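PDB 7E6I: glucose-6-phosphate 1-dehydrogenase from Kluyveromyces lactis, which catalyses the NADP+-dependent oxidation of glucose 6-phosphate to 6-phosphogluconolactone, the first and rate-limiting step of the oxidative pentose-phosphate pathway. Local coordinates for residues E164-E167 and K168-L172. Numbering follows the deposited sequence.
Sequences ELQE and KLAPL
Gln166 lays its amide along the C-terminal end of helix 159-169 and the residue that follows, meeting Leu169 with one half and Ala170 with the other. Its CG stands anti to the backbone N (chi1 179°) and the chain then bends at chi2 (52°), which carries the amide forward along the helix. OE1 comes 3.7 Å from Leu169 CB, and NE2 lies 3.5 Å from Ala170 CB, a contact that alanine's short methyl allows. OE1 also accepts a hydrogen bond from Arg180 on the edge strand 178-181. With an alanine here, the Arg180 guanidinium is likely to lose this acceptor and the flank of Leu169 its cover.

The close packing belongs to the buried Leu169, whose CB sits 3.4 Å from Leu165 O; the Leu165 side chain packs elsewhere, on Phe155 in a loop and Ile130 of helix 126-139. Branched aliphatic chains suit both places. The helical i to i+4 bonds persist here: Leu169 N bonds to Leu165 O, and Ala170 N to Gln166 O at 2.8 Å. Pro171 has no N-H to continue them, and its CD instead lies 3.1 Å from Glu167 O, so proline suits this place, where the regular bonding stops.

The solvent side is looser, with Glu164 and Lys168 both exposed, though part of Lys168 touches Ile130. Lys168 runs its methylene CG past Glu164 O at 3.5 Å, yet NZ remains 5.7 Å from Glu164 OE1, while OE2 bonds to Gln160. Their attraction is probably weak; at this end of the Rossmann-domain crossover helix the contacts that stand out are backbone bonds, apolar packing and the Gln166-Arg180 hydrogen bond.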
loop_
_atom_site.group_PDB
_atom_site.type_symbol
_atom_site.label_atom_id
_atom_site.label_comp_id
_atom_site.label_asym_id
_atom_site.label_seq_id
_atom_site.Cartn_x
_atom_site.Cartn_y
_atom_site.Cartn_z
ATOM N N GLU A 164 5.917 -9.398 -18.529
ATOM C CA GLU A 164 5.245 -9.171 -19.804
ATOM C C GLU A 164 4.551 -7.815 -19.834
ATOM O O GLU A 164 4.642 -7.082 -20.826
ATOM C CB GLU A 164 4.241 -10.287 -20.067
ATOM C CG GLU A 164 4.847 -11.559 -20.624
ATOM C CD GLU A 164 3.825 -12.690 -20.694
ATOM O OE1 GLU A 164 2.622 -12.383 -20.879
ATOM O OE2 GLU A 164 4.225 -13.874 -20.564
ATOM N N LEU A 165 3.855 -7.460 -18.754
ATOM C CA LEU A 165 3.222 -6.151 -18.695
ATOM C C LEU A 165 4.251 -5.038 -18.836
ATOM O O LEU A 165 4.053 -4.092 -19.612
ATOM C CB LEU A 165 2.460 -6.003 -17.384
ATOM C CG LEU A 165 1.887 -4.618 -17.109
ATOM C CD1 LEU A 165 0.934 -4.238 -18.230
ATOM C CD2 LEU A 165 1.187 -4.603 -15.767
ATOM N N GLN A 166 5.365 -5.145 -18.105
ATOM C CA GLN A 166 6.366 -4.084 -18.129
ATOM C C GLN A 166 7.070 -4.007 -19.480
ATOM O O GLN A 166 7.450 -2.915 -19.934
ATOM C CB GLN A 166 7.381 -4.290 -17.003
ATOM C CG GLN A 166 8.474 -3.221 -16.978
ATOM C CD GLN A 166 7.924 -1.788 -16.976
ATOM O OE1 GLN A 166 6.788 -1.541 -16.565
ATOM N NE2 GLN A 166 8.749 -0.831 -17.415
ATOM N N GLU A 167 7.272 -5.161 -20.126
ATOM C CA GLU A 167 7.824 -5.169 -21.478
ATOM C C GLU A 167 6.967 -4.337 -22.421
ATOM O O GLU A 167 7.488 -3.654 -23.306
ATOM C CB GLU A 167 7.930 -6.605 -21.985
ATOM C CG GLU A 167 9.298 -7.232 -21.793
ATOM C CD GLU A 167 9.291 -8.742 -22.020
ATOM O OE1 GLU A 167 8.354 -9.246 -22.686
ATOM O OE2 GLU A 167 10.226 -9.426 -21.533
ATOM N N LYS A 168 5.646 -4.381 -22.247
ATOM C CA LYS A 168 4.753 -3.610 -23.101
ATOM C C LYS A 168 4.672 -2.160 -22.655
ATOM O O LYS A 168 4.415 -1.273 -23.474
ATOM C CB LYS A 168 3.350 -4.241 -23.109
ATOM C CG LYS A 168 3.289 -5.652 -23.696
ATOM C CD LYS A 168 1.854 -6.145 -23.886
ATOM C CE LYS A 168 1.530 -7.344 -23.001
ATOM N NZ LYS A 168 0.112 -7.799 -23.138
ATOM N N LEU A 169 4.888 -1.904 -21.372
ATOM C CA LEU A 169 4.716 -0.566 -20.822
ATOM C C LEU A 169 5.948 0.304 -21.054
ATOM O O LEU A 169 5.820 1.492 -21.368
ATOM C CB LEU A 169 4.408 -0.693 -19.330
ATOM C CG LEU A 169 3.956 0.528 -18.547
ATOM C CD1 LEU A 169 3.018 1.407 -19.370
ATOM C CD2 LEU A 169 3.274 0.033 -17.292
ATOM N N ALA A 170 7.142 -0.286 -20.920
ATOM C CA ALA A 170 8.391 0.472 -20.977
ATOM C C ALA A 170 8.603 1.273 -22.262
ATOM O O ALA A 170 9.102 2.410 -22.167
ATOM C CB ALA A 170 9.570 -0.488 -20.758
ATOM N N PRO A 171 8.305 0.760 -23.467
ATOM C CA PRO A 171 8.457 1.603 -24.665
ATOM C C PRO A 171 7.426 2.701 -24.757
ATOM O O PRO A 171 7.573 3.598 -25.592
ATOM C CB PRO A 171 8.311 0.609 -25.822
ATOM C CG PRO A 171 8.612 -0.724 -25.217
ATOM C CD PRO A 171 8.021 -0.637 -23.841
ATOM N N LEU A 172 6.390 2.675 -23.929
ATOM C CA LEU A 172 5.363 3.699 -23.987
ATOM C C LEU A 172 5.624 4.841 -23.023
ATOM O O LEU A 172 5.524 6.002 -23.421
ATOM C CB LEU A 172 3.983 3.089 -23.704
ATOM C CG LEU A 172 3.688 1.795 -24.466
ATOM C CD1 LEU A 172 2.326 1.196 -24.106
ATOM C CD2 LEU A 172 3.777 2.080 -25.953
#